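Long-range contacts in oxidoreductase, NAD-binding/iron-sulfur cluster-binding protein (Nitratireductor pacificus pht-3B, PDB 6ZXU), which is a catabolic reductive dehalogenase that holds cobalamin together with two 4Fe-4S clusters and probably uses them to remove halogen from organic substrates: residues 302-307 against 559-564; 423-428 against 488-493; 506-511 against 531-536. All blocks are in the same frame, centred on the assembly; numbering follows the deposited sequence.

Interaction 1 of 3, residues 302-307 against 559-564; sequences LVVRQE and KVMFNG
V304 and G564 share the hydrogen bond that joins the two segments: V304 N donates to G564 O at 2.9 Å, with an N-H...O angle of 150° and the donor almost straight ahead of the carbonyl, at a C=O...N angle of 174°. G564 O also rests against V304 CB at 3.3 Å. G564 CA approaches the end of the 3-10 turn, 3.8 Å from E307 O; a CB here would collide with E307 O, and at a phi of 86° it would also be jammed against the carbonyl O of N563.

Apolar contact comes from M561. Bends at chi2 and chi3 curl its chain back, so that CE reaches L302 CD2 at 3.9 Å and, more loosely, V304 CG2 at 4.5 Å. Helix 713-721 packs against the same side chains, with A716 on M561 and L720 on V304.

The polar side chains take partners beyond the two segments: N563 OD1 accepts from Q309 N, and E307 OE1 forms a salt bridge with R719. V303 and F562 both touch cobalamin.

Chemically, the two segments are joined through backbone and shape, without a charge pair between them, and the close approach depends on a glycine at the turn that follows strand 560-562 beside the cofactor.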
ATOM      1  N   LEU A 302     -19.027 -12.919  15.310  1.00 16.92           N
ATOM      2  CA  LEU A 302     -19.375 -12.432  16.650  1.00 20.04           C
ATOM      3  C   LEU A 302     -18.346 -11.507  17.291  1.00 19.12           C
ATOM      4  O   LEU A 302     -17.166 -11.790  17.288  1.00 17.61           O
ATOM      5  CB  LEU A 302     -19.594 -13.624  17.554  1.00 21.35           C
ATOM      6  CG  LEU A 302     -20.174 -13.415  18.937  1.00 23.02           C
ATOM      7  CD1 LEU A 302     -21.535 -12.739  18.895  1.00 22.83           C
ATOM      8  CD2 LEU A 302     -20.257 -14.804  19.565  1.00 23.61           C
ATOM      9  N   VAL A 303     -18.783 -10.344  17.751  1.00 20.14           N
ATOM     10  CA  VAL A 303     -17.948  -9.394  18.508  1.00 19.05           C
ATOM     11  C   VAL A 303     -18.681  -9.148  19.855  1.00 19.63           C
ATOM     12  O   VAL A 303     -19.845  -8.688  19.891  1.00 19.48           O
ATOM     13  CB  VAL A 303     -17.769  -8.069  17.744  1.00 19.09           C
ATOM     14  CG1 VAL A 303     -16.947  -7.056  18.539  1.00 21.04           C
ATOM     15  CG2 VAL A 303     -17.127  -8.339  16.394  1.00 20.39           C
ATOM     16  N   VAL A 304     -18.028  -9.504  20.935  1.00 16.81           N
ATOM     17  CA  VAL A 304     -18.619  -9.313  22.301  1.00 16.17           C
ATOM     18  C   VAL A 304     -17.780  -8.244  22.987  1.00 16.52           C
ATOM     19  O   VAL A 304     -16.807  -8.549  23.666  1.00 15.71           O
ATOM     20  CB  VAL A 304     -18.584 -10.643  23.075  1.00 17.49           C
ATOM     21  CG1 VAL A 304     -19.337 -10.476  24.418  1.00 21.27           C
ATOM     22  CG2 VAL A 304     -19.193 -11.775  22.238  1.00 18.54           C
ATOM     23  N   ARG A 305     -18.185  -6.984  22.821  1.00 15.81           N
ATOM     24  CA  ARG A 305     -17.366  -5.878  23.263  1.00 17.01           C
ATOM     25  C   ARG A 305     -17.079  -5.902  24.754  1.00 19.37           C
ATOM     26  O   ARG A 305     -15.949  -5.574  25.190  1.00 17.00           O
ATOM     27  CB  ARG A 305     -18.021  -4.573  22.935  1.00 18.71           C
ATOM     28  CG  ARG A 305     -18.059  -4.270  21.463  1.00 21.96           C
ATOM     29  CD  ARG A 305     -19.019  -3.135  21.212  1.00 22.53           C
ATOM     30  NE  ARG A 305     -18.818  -2.638  19.894  1.00 24.23           N
ATOM     31  CZ  ARG A 305     -19.205  -3.280  18.802  1.00 27.60           C
ATOM     32  NH1 ARG A 305     -19.794  -4.479  18.851  1.00 25.86           N
ATOM     33  NH2 ARG A 305     -18.923  -2.733  17.648  1.00 27.52           N
ATOM     34  N   GLN A 306     -18.048  -6.335  25.573  1.00 17.07           N
ATOM     35  CA  GLN A 306     -17.795  -6.366  27.015  1.00 19.11           C
ATOM     36  C   GLN A 306     -16.773  -7.403  27.414  1.00 19.36           C
ATOM     37  O   GLN A 306     -16.258  -7.337  28.514  1.00 21.72           O
ATOM     38  CB  GLN A 306     -19.080  -6.584  27.802  1.00 21.72           C
ATOM     39  CG  GLN A 306     -19.957  -5.390  27.761  1.00 22.12           C
ATOM     40  CD  GLN A 306     -21.220  -5.613  28.618  1.00 26.37           C
ATOM     41  OE1 GLN A 306     -22.188  -6.160  28.148  1.00 26.95           O
ATOM     42  NE2 GLN A 306     -21.118  -5.324  29.848  1.00 26.54           N
ATOM     43  N   GLU A 307     -16.415  -8.332  26.523  1.00 16.70           N
ATOM     44  CA  GLU A 307     -15.440  -9.348  26.856  1.00 17.97           C
ATOM     45  C   GLU A 307     -14.057  -9.127  26.176  1.00 17.85           C
ATOM     46  O   GLU A 307     -13.187  -9.970  26.284  1.00 18.94           O
ATOM     47  CB  GLU A 307     -15.976 -10.697  26.487  1.00 17.81           C
ATOM     48  CG  GLU A 307     -17.219 -11.066  27.300  1.00 24.28           C
ATOM     49  CD  GLU A 307     -17.859 -12.453  26.938  1.00 31.44           C
ATOM     50  OE1 GLU A 307     -19.103 -12.715  27.224  1.00 26.61           O
ATOM     51  OE2 GLU A 307     -17.131 -13.304  26.318  1.00 30.56           O
ATOM     52  N   LYS A 559     -13.514 -21.601  13.088  1.00 16.05           N
ATOM     53  CA  LYS A 559     -13.331 -20.395  13.854  1.00 16.42           C
ATOM     54  C   LYS A 559     -13.443 -20.716  15.356  1.00 17.54           C
ATOM     55  O   LYS A 559     -14.125 -21.650  15.763  1.00 20.71           O
ATOM     56  CB  LYS A 559     -14.335 -19.340  13.465  1.00 18.03           C
ATOM     57  CG  LYS A 559     -14.039 -18.683  12.128  1.00 17.53           C
ATOM     58  CD  LYS A 559     -15.156 -17.747  11.679  1.00 19.33           C
ATOM     59  CE  LYS A 559     -16.239 -18.552  10.998  1.00 20.15           C
ATOM     60  NZ  LYS A 559     -17.381 -17.677  10.663  1.00 23.19           N
ATOM     61  N   VAL A 560     -12.755 -19.938  16.173  1.00 17.33           N
ATOM     62  CA  VAL A 560     -12.752 -20.024  17.613  1.00 16.61           C
ATOM     63  C   VAL A 560     -13.055 -18.630  18.200  1.00 17.15           C
ATOM     64  O   VAL A 560     -12.991 -17.596  17.508  1.00 16.34           O
ATOM     65  CB  VAL A 560     -11.402 -20.528  18.192  1.00 16.72           C
ATOM     66  CG1 VAL A 560     -11.122 -21.949  17.743  1.00 20.48           C
ATOM     67  CG2 VAL A 560     -10.214 -19.650  17.805  1.00 16.21           C
ATOM     68  N   MET A 561     -13.392 -18.626  19.482  1.00 17.19           N
ATOM     69  CA  MET A 561     -13.456 -17.364  20.220  1.00 18.84           C
ATOM     70  C   MET A 561     -12.053 -17.052  20.724  1.00 18.29           C
ATOM     71  O   MET A 561     -11.337 -17.942  21.189  1.00 17.92           O
ATOM     72  CB  MET A 561     -14.452 -17.513  21.433  1.00 21.41           C
ATOM     73  CG  MET A 561     -15.908 -17.710  21.056  1.00 19.24           C
ATOM     74  SD  MET A 561     -16.548 -16.561  19.833  1.00 22.00           S
ATOM     75  CE  MET A 561     -16.518 -15.033  20.754  1.00 22.59           C
ATOM     76  N   PHE A 562     -11.713 -15.788  20.673  1.00 15.81           N
ATOM     77  CA  PHE A 562     -10.402 -15.294  21.070  1.00 15.03           C
ATOM     78  C   PHE A 562     -10.641 -13.886  21.596  1.00 14.69           C
ATOM     79  O   PHE A 562     -11.079 -13.047  20.854  1.00 15.17           O
ATOM     80  CB  PHE A 562      -9.459 -15.269  19.804  1.00 14.42           C
ATOM     81  CG  PHE A 562      -8.093 -14.694  20.037  1.00 14.01           C
ATOM     82  CD1 PHE A 562      -7.821 -13.330  19.858  1.00 15.74           C
ATOM     83  CD2 PHE A 562      -7.062 -15.504  20.457  1.00 14.17           C
ATOM     84  CE1 PHE A 562      -6.601 -12.828  20.146  1.00 14.21           C
ATOM     85  CE2 PHE A 562      -5.827 -14.986  20.758  1.00 13.66           C
ATOM     86  CZ  PHE A 562      -5.592 -13.636  20.566  1.00 14.14           C
ATOM     87  N   ASN A 563     -10.348 -13.655  22.885  1.00 14.77           N
ATOM     88  CA  ASN A 563     -10.396 -12.344  23.519  1.00 13.54           C
ATOM     89  C   ASN A 563     -11.679 -11.654  23.172  1.00 13.34           C
ATOM     90  O   ASN A 563     -11.697 -10.462  22.838  1.00 13.94           O
ATOM     91  CB  ASN A 563      -9.206 -11.474  23.130  1.00 12.80           C
ATOM     92  CG  ASN A 563      -9.113 -10.167  23.951  1.00 13.82           C
ATOM     93  OD1 ASN A 563      -9.608 -10.081  25.068  1.00 16.61           O
ATOM     94  ND2 ASN A 563      -8.470  -9.207  23.415  1.00 13.45           N
ATOM     95  N   GLY A 564     -12.812 -12.388  23.294  1.00 14.09           N
ATOM     96  CA  GLY A 564     -14.105 -11.790  23.076  1.00 13.73           C
ATOM     97  C   GLY A 564     -14.676 -11.712  21.698  1.00 14.48           C
ATOM     98  O   GLY A 564     -15.717 -11.130  21.498  1.00 16.10           O
TER

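Interaction 2 of 3, residues 423-428 against 488-493; sequences AVVMLI and PAILMA
V425 is the residue of strand 423-428 that meets helix 488-492 most fully, and its two methyls divide the work. With CG1 anti to the backbone N (chi1 -172°) and CG2 beside that N, the branches meet different parts of the helix and the residue that follows it. CG1 lies against I490 CG1 at 3.8 Å, the two side chains crossing at about a right angle. CG2 rests on A489 CB at 3.8 Å and on A493 CB at 4.0 Å. These alanines sit one turn apart, linked by the backbone bond from A493 N to A489 O, and their small side chains let a branched valine come close to the helix. The strand and helix segment axes approach to 8.6 Å and cross at -92°.

Away from this centre the fit is looser. At one end of the strand segment A423 CB faces A489 CB at 4.4 Å, while towards the other L427 CD2 reaches I490 CG1 only at 4.5 Å. Neither margin opens to solvent, since every touching residue is buried: L427 and I490 both lie on S516 of strand 514-521, and I490, P488 and L491 touch cobalamin. The alternate residues V424 and M426 turn their side chains from the helix, M426 packing on I459, A460 and M463 of helix 445-469.

The interface is therefore purely apolar. Strand 422-429 is an inner strand of a four-stranded antiparallel sheet, with helices against both of its faces, an alpha/beta layering consistent with the nitroreductase-like cobalamin-binding domain of reductive dehalogenases; here the helix stands between sheet and cofactor and forms part of the cobalamin pocket wall.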
ATOM      1  N   ALA A 423     -12.330   6.855  13.735  1.00 15.61           N
ATOM      2  CA  ALA A 423     -11.190   6.260  13.010  1.00 15.05           C
ATOM      3  C   ALA A 423     -11.498   6.352  11.541  1.00 14.49           C
ATOM      4  O   ALA A 423     -12.579   5.939  11.088  1.00 13.76           O
ATOM      5  CB  ALA A 423     -10.986   4.798  13.391  1.00 14.10           C
ATOM      6  N   VAL A 424     -10.614   6.994  10.809  1.00 13.89           N
ATOM      7  CA  VAL A 424     -10.653   7.000   9.350  1.00 14.45           C
ATOM      8  C   VAL A 424      -9.643   5.939   8.883  1.00 13.14           C
ATOM      9  O   VAL A 424      -8.486   5.949   9.242  1.00 13.80           O
ATOM     10  CB  VAL A 424     -10.288   8.350   8.769  1.00 14.40           C
ATOM     11  CG1 VAL A 424     -10.411   8.338   7.226  1.00 12.16           C
ATOM     12  CG2 VAL A 424     -11.213   9.392   9.388  1.00 15.74           C
ATOM     13  N   VAL A 425     -10.167   4.941   8.170  1.00 13.12           N
ATOM     14  CA  VAL A 425      -9.419   3.781   7.762  1.00 13.44           C
ATOM     15  C   VAL A 425      -9.282   3.835   6.244  1.00 14.78           C
ATOM     16  O   VAL A 425     -10.260   3.973   5.492  1.00 14.17           O
ATOM     17  CB  VAL A 425     -10.153   2.490   8.130  1.00 14.86           C
ATOM     18  CG1 VAL A 425      -9.287   1.271   7.882  1.00 15.45           C
ATOM     19  CG2 VAL A 425     -10.552   2.548   9.584  1.00 17.41           C
ATOM     20  N   MET A 426      -8.047   3.665   5.790  1.00 14.54           N
ATOM     21  CA  MET A 426      -7.765   3.638   4.344  1.00 14.49           C
ATOM     22  C   MET A 426      -6.966   2.425   3.987  1.00 13.97           C
ATOM     23  O   MET A 426      -6.156   1.967   4.761  1.00 15.60           O
ATOM     24  CB  MET A 426      -7.069   4.871   3.927  1.00 15.95           C
ATOM     25  CG  MET A 426      -7.995   6.029   4.080  1.00 20.38           C
ATOM     26  SD  MET A 426      -7.283   7.653   3.858  1.00 22.01           S
ATOM     27  CE  MET A 426      -6.180   7.677   5.294  1.00 20.71           C
ATOM     28  N   LEU A 427      -7.299   1.832   2.854  1.00 14.61           N
ATOM     29  CA  LEU A 427      -6.597   0.664   2.322  1.00 14.12           C
ATOM     30  C   LEU A 427      -5.759   1.091   1.105  1.00 12.96           C
ATOM     31  O   LEU A 427      -6.242   1.813   0.255  1.00 15.37           O
ATOM     32  CB  LEU A 427      -7.527  -0.416   1.978  1.00 14.72           C
ATOM     33  CG  LEU A 427      -8.494  -1.013   2.988  1.00 16.07           C
ATOM     34  CD1 LEU A 427      -9.249  -2.198   2.287  1.00 16.44           C
ATOM     35  CD2 LEU A 427      -7.784  -1.528   4.209  1.00 16.73           C
ATOM     36  N   ILE A 428      -4.549   0.615   1.067  1.00 13.02           N
ATOM     37  CA  ILE A 428      -3.607   0.766  -0.049  1.00 14.66           C
ATOM     38  C   ILE A 428      -3.366  -0.633  -0.617  1.00 14.31           C
ATOM     39  O   ILE A 428      -2.933  -1.519   0.115  1.00 15.01           O
ATOM     40  CB  ILE A 428      -2.296   1.400   0.415  1.00 16.49           C
ATOM     41  CG1 ILE A 428      -2.511   2.706   1.181  1.00 17.99           C
ATOM     42  CG2 ILE A 428      -1.383   1.609  -0.779  1.00 19.97           C
ATOM     43  CD1 ILE A 428      -3.120   3.772   0.291  1.00 18.82           C
ATOM     44  N   PRO A 488      -9.841  -4.271  13.884  1.00 12.51           N
ATOM     45  CA  PRO A 488     -11.270  -4.068  14.202  1.00 13.13           C
ATOM     46  C   PRO A 488     -11.838  -2.808  13.566  1.00 13.48           C
ATOM     47  O   PRO A 488     -13.004  -2.779  13.221  1.00 13.09           O
ATOM     48  CB  PRO A 488     -11.239  -3.956  15.710  1.00 13.46           C
ATOM     49  CG  PRO A 488      -9.907  -3.650  16.106  1.00 12.79           C
ATOM     50  CD  PRO A 488      -9.008  -4.276  15.090  1.00 13.96           C
ATOM     51  N   ALA A 489     -10.986  -1.800  13.335  1.00 13.64           N
ATOM     52  CA  ALA A 489     -11.398  -0.640  12.563  1.00 12.38           C
ATOM     53  C   ALA A 489     -11.671  -0.948  11.105  1.00 14.23           C
ATOM     54  O   ALA A 489     -12.665  -0.481  10.551  1.00 15.41           O
ATOM     55  CB  ALA A 489     -10.378   0.452  12.716  1.00 14.16           C
ATOM     56  N   ILE A 490     -10.860  -1.771  10.474  1.00 11.84           N
ATOM     57  CA  ILE A 490     -11.137  -2.238   9.100  1.00 14.59           C
ATOM     58  C   ILE A 490     -12.506  -2.954   9.076  1.00 14.30           C
ATOM     59  O   ILE A 490     -13.310  -2.725   8.179  1.00 11.98           O
ATOM     60  CB  ILE A 490     -10.044  -3.170   8.554  1.00 12.05           C
ATOM     61  CG1 ILE A 490      -8.710  -2.423   8.489  1.00 11.79           C
ATOM     62  CG2 ILE A 490     -10.397  -3.687   7.189  1.00 11.60           C
ATOM     63  CD1 ILE A 490      -7.546  -3.401   8.383  1.00 15.38           C
ATOM     64  N   LEU A 491     -12.766  -3.787  10.092  1.00 15.02           N
ATOM     65  CA  LEU A 491     -14.048  -4.524  10.153  1.00 13.83           C
ATOM     66  C   LEU A 491     -15.235  -3.572  10.364  1.00 14.69           C
ATOM     67  O   LEU A 491     -16.203  -3.656   9.628  1.00 14.21           O
ATOM     68  CB  LEU A 491     -14.017  -5.500  11.258  1.00 13.84           C
ATOM     69  CG  LEU A 491     -15.258  -6.351  11.337  1.00 14.28           C
ATOM     70  CD1 LEU A 491     -15.333  -7.396  10.231  1.00 15.81           C
ATOM     71  CD2 LEU A 491     -15.290  -7.037  12.699  1.00 15.92           C
ATOM     72  N   MET A 492     -15.147  -2.714  11.350  1.00 14.73           N
ATOM     73  CA  MET A 492     -16.260  -1.769  11.683  1.00 15.41           C
ATOM     74  C   MET A 492     -16.505  -0.698  10.634  1.00 14.96           C
ATOM     75  O   MET A 492     -17.622  -0.281  10.421  1.00 14.90           O
ATOM     76  CB  MET A 492     -16.049  -1.107  13.012  1.00 15.59           C
ATOM     77  CG  MET A 492     -16.182  -2.037  14.236  1.00 17.14           C
ATOM     78  SD  MET A 492     -17.715  -3.040  14.146  1.00 22.60           S
ATOM     79  CE  MET A 492     -16.930  -4.399  15.021  1.00 32.70           C
ATOM     80  N   ALA A 493     -15.470  -0.310   9.896  1.00 15.41           N
ATOM     81  CA  ALA A 493     -15.584   0.633   8.749  1.00 13.43           C
ATOM     82  C   ALA A 493     -16.089   0.001   7.493  1.00 16.56           C
ATOM     83  O   ALA A 493     -16.288   0.697   6.516  1.00 17.97           O
ATOM     84  CB  ALA A 493     -14.240   1.320   8.517  1.00 13.66           C
TER

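Interaction 3 of 3, residues 506-511 against 531-536; sequences LNPFIG and IDFGLQ
The F533 ring is sandwiched between P508 and L535. P508 CB sits over the middle of one face, 3.7 Å from the centroid of the F533 ring and 13° off its normal, a CH-pi contact. On the opposite face L535 CB lies 3.9 Å above the plane of the F533 ring, displaced towards the rim. L506 comes to the edge: its CD2 is in the ring plane, 3.8 Å from F533 CZ, and its carbonyl O is near that plane, 3.3 Å from the same CZ. W597 adds an edge-to-face ring contact. The ring reaches this slot with CG between the backbone N and the carbonyl carbon (chi1 62°), a crowded rotamer.

Beyond the ring, L506 CB meets L535 CD2 at 3.7 Å, the two leucines crossing at about a right angle.

Polar bonds shape the backbones on each side. N507 OD1 accepts from F509 N at 2.8 Å and from I510 N at 3.1 Å, so an Asx turn fixes the bend that carries P508. In the other segment, D532 OD1 accepts from G534 N in another Asx turn, while E497 receives the amides of F533 and L535. With an alanine in place of F533, P508 would probably be left without its CH-pi partner and a gap would open between P508 and L535.

L506 also touches a 4Fe-4S cluster, and L535 lies beside its ligand C539. The leucines thus put buried hydrocarbon beside the cluster, with the F533 ring packed against both, while hydrogen bonds within each segment and to E497 satisfy several of the polar backbone groups nearby.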
ATOM      1  N   LEU A 506     -10.321  -9.349   4.514  1.00 15.36           N
ATOM      2  CA  LEU A 506     -10.402  -9.521   3.108  1.00 14.48           C
ATOM      3  C   LEU A 506     -11.518  -8.631   2.517  1.00 13.90           C
ATOM      4  O   LEU A 506     -12.639  -8.606   2.971  1.00 13.07           O
ATOM      5  CB  LEU A 506     -10.621 -11.007   2.800  1.00 15.78           C
ATOM      6  CG  LEU A 506     -10.483 -11.550   1.388  1.00 16.27           C
ATOM      7  CD1 LEU A 506     -10.127 -12.978   1.455  1.00 17.98           C
ATOM      8  CD2 LEU A 506     -11.737 -11.353   0.528  1.00 18.36           C
ATOM      9  N   ASN A 507     -11.159  -7.886   1.482  1.00 14.26           N
ATOM     10  CA  ASN A 507     -12.006  -6.928   0.782  1.00 14.68           C
ATOM     11  C   ASN A 507     -12.571  -7.589  -0.475  1.00 14.97           C
ATOM     12  O   ASN A 507     -11.897  -8.381  -1.124  1.00 13.40           O
ATOM     13  CB  ASN A 507     -11.155  -5.676   0.392  1.00 14.37           C
ATOM     14  CG  ASN A 507     -11.888  -4.697  -0.449  1.00 16.08           C
ATOM     15  OD1 ASN A 507     -11.959  -4.791  -1.648  1.00 14.83           O
ATOM     16  ND2 ASN A 507     -12.507  -3.721   0.213  1.00 19.21           N
ATOM     17  N   PRO A 508     -13.843  -7.311  -0.842  1.00 14.25           N
ATOM     18  CA  PRO A 508     -14.413  -8.050  -1.954  1.00 15.10           C
ATOM     19  C   PRO A 508     -13.833  -7.694  -3.339  1.00 15.48           C
ATOM     20  O   PRO A 508     -14.044  -8.433  -4.307  1.00 17.49           O
ATOM     21  CB  PRO A 508     -15.900  -7.741  -1.840  1.00 16.16           C
ATOM     22  CG  PRO A 508     -15.963  -6.486  -1.068  1.00 17.07           C
ATOM     23  CD  PRO A 508     -14.822  -6.516  -0.112  1.00 16.06           C
ATOM     24  N   PHE A 509     -13.076  -6.623  -3.460  1.00 13.19           N
ATOM     25  CA  PHE A 509     -12.547  -6.216  -4.760  1.00 16.06           C
ATOM     26  C   PHE A 509     -11.031  -6.450  -4.846  1.00 16.08           C
ATOM     27  O   PHE A 509     -10.577  -6.780  -5.926  1.00 17.77           O
ATOM     28  CB  PHE A 509     -12.869  -4.745  -5.057  1.00 17.22           C
ATOM     29  CG  PHE A 509     -14.344  -4.480  -5.126  1.00 15.84           C
ATOM     30  CD1 PHE A 509     -15.055  -4.878  -6.220  1.00 19.31           C
ATOM     31  CD2 PHE A 509     -15.037  -3.970  -4.049  1.00 18.05           C
ATOM     32  CE1 PHE A 509     -16.426  -4.708  -6.270  1.00 20.39           C
ATOM     33  CE2 PHE A 509     -16.404  -3.737  -4.099  1.00 16.87           C
ATOM     34  CZ  PHE A 509     -17.117  -4.122  -5.179  1.00 20.07           C
ATOM     35  N   ILE A 510     -10.246  -6.196  -3.807  1.00 15.48           N
ATOM     36  CA  ILE A 510      -8.754  -6.378  -3.865  1.00 13.97           C
ATOM     37  C   ILE A 510      -8.335  -7.566  -3.004  1.00 15.16           C
ATOM     38  O   ILE A 510      -7.150  -7.788  -2.814  1.00 16.24           O
ATOM     39  CB  ILE A 510      -7.982  -5.109  -3.531  1.00 13.95           C
ATOM     40  CG1 ILE A 510      -8.147  -4.690  -2.088  1.00 12.95           C
ATOM     41  CG2 ILE A 510      -8.375  -3.988  -4.455  1.00 13.81           C
ATOM     42  CD1 ILE A 510      -7.147  -3.639  -1.687  1.00 16.21           C
ATOM     43  N   GLY A 511      -9.324  -8.355  -2.512  1.00 13.19           N
ATOM     44  CA  GLY A 511      -8.977  -9.505  -1.747  1.00 14.17           C
ATOM     45  C   GLY A 511      -8.213  -9.158  -0.509  1.00 15.27           C
ATOM     46  O   GLY A 511      -8.477  -8.149   0.153  1.00 14.02           O
ATOM     47  N   ILE A 531     -19.749  -4.965   6.398  1.00 12.16           N
ATOM     48  CA  ILE A 531     -20.202  -5.510   5.098  1.00 15.92           C
ATOM     49  C   ILE A 531     -20.370  -7.031   5.213  1.00 15.30           C
ATOM     50  O   ILE A 531     -19.797  -7.672   6.095  1.00 14.06           O
ATOM     51  CB  ILE A 531     -19.259  -5.173   3.919  1.00 15.99           C
ATOM     52  CG1 ILE A 531     -17.890  -5.664   4.233  1.00 14.86           C
ATOM     53  CG2 ILE A 531     -19.351  -3.679   3.592  1.00 18.28           C
ATOM     54  CD1 ILE A 531     -16.890  -5.483   3.107  1.00 15.66           C
ATOM     55  N   ASP A 532     -21.241  -7.570   4.362  1.00 16.55           N
ATOM     56  CA  ASP A 532     -21.476  -9.013   4.267  1.00 15.94           C
ATOM     57  C   ASP A 532     -21.455  -9.419   2.791  1.00 18.96           C
ATOM     58  O   ASP A 532     -22.396  -9.110   2.065  1.00 19.26           O
ATOM     59  CB  ASP A 532     -22.770  -9.389   4.897  1.00 21.40           C
ATOM     60  CG  ASP A 532     -23.066 -10.921   4.770  1.00 28.29           C
ATOM     61  OD1 ASP A 532     -22.231 -11.773   4.333  1.00 27.44           O
ATOM     62  OD2 ASP A 532     -24.171 -11.328   5.117  1.00 39.28           O
ATOM     63  N   PHE A 533     -20.369 -10.064   2.338  1.00 14.71           N
ATOM     64  CA  PHE A 533     -20.301 -10.484   1.003  1.00 15.62           C
ATOM     65  C   PHE A 533     -20.139 -12.021   0.881  1.00 18.74           C
ATOM     66  O   PHE A 533     -19.668 -12.543  -0.153  1.00 18.65           O
ATOM     67  CB  PHE A 533     -19.252  -9.750   0.188  1.00 15.89           C
ATOM     68  CG  PHE A 533     -17.821  -9.921   0.676  1.00 14.44           C
ATOM     69  CD1 PHE A 533     -17.327  -9.132   1.704  1.00 13.11           C
ATOM     70  CD2 PHE A 533     -16.935 -10.724   0.002  1.00 14.44           C
ATOM     71  CE1 PHE A 533     -16.019  -9.216   2.135  1.00 13.88           C
ATOM     72  CE2 PHE A 533     -15.607 -10.828   0.433  1.00 11.72           C
ATOM     73  CZ  PHE A 533     -15.134 -10.088   1.500  1.00 13.66           C
ATOM     74  N   GLY A 534     -20.591 -12.718   1.883  1.00 15.20           N
ATOM     75  CA  GLY A 534     -20.600 -14.150   1.821  1.00 18.18           C
ATOM     76  C   GLY A 534     -19.264 -14.812   2.193  1.00 17.60           C
ATOM     77  O   GLY A 534     -19.127 -15.981   1.997  1.00 15.82           O
ATOM     78  N   LEU A 535     -18.292 -14.073   2.734  1.00 16.10           N
ATOM     79  CA  LEU A 535     -16.939 -14.626   2.923  1.00 13.85           C
ATOM     80  C   LEU A 535     -16.921 -15.734   3.935  1.00 13.43           C
ATOM     81  O   LEU A 535     -16.114 -16.645   3.804  1.00 13.22           O
ATOM     82  CB  LEU A 535     -15.909 -13.564   3.256  1.00 13.55           C
ATOM     83  CG  LEU A 535     -14.466 -14.026   3.230  1.00 12.78           C
ATOM     84  CD1 LEU A 535     -14.011 -14.371   1.793  1.00 12.64           C
ATOM     85  CD2 LEU A 535     -13.575 -12.992   3.819  1.00 14.58           C
ATOM     86  N   GLN A 536     -17.744 -15.685   4.959  1.00 13.44           N
ATOM     87  CA  GLN A 536     -17.694 -16.775   6.002  1.00 15.71           C
ATOM     88  C   GLN A 536     -17.960 -18.102   5.365  1.00 17.49           C
ATOM     89  O   GLN A 536     -17.173 -19.045   5.486  1.00 16.80           O
ATOM     90  CB  GLN A 536     -18.641 -16.520   7.179  1.00 14.67           C
ATOM     91  CG  GLN A 536     -18.426 -15.211   7.893  1.00 17.19           C
ATOM     92  CD  GLN A 536     -16.987 -14.980   8.210  1.00 15.09           C
ATOM     93  OE1 GLN A 536     -16.376 -15.730   8.997  1.00 13.75           O
ATOM     94  NE2 GLN A 536     -16.380 -13.929   7.598  1.00 14.10           N
TER

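Interactions 2 and 3 follow one another along the chain, and both are nested inside the long loop closed by interaction 1. Their centres lie about 14 Å apart, with that of interaction 1 about 19 Å from interaction 2 and 20 Å from interaction 3. Side-chain contacts join all three: M492 packs on V303 and R305, K559 NZ probably hydrogen-bonds Q536 OE1, and L427 touches N507. Strand 422-429 of interaction 2 pairs with strand 514-521, which follows the loop of interaction 3. Around the redox cofactors, interactions 1 and 3 tie the loops at 302-307 and 506-511 to the ferredoxin-type region, while interaction 2 packs a helix of the cobalamin pocket on the sheet.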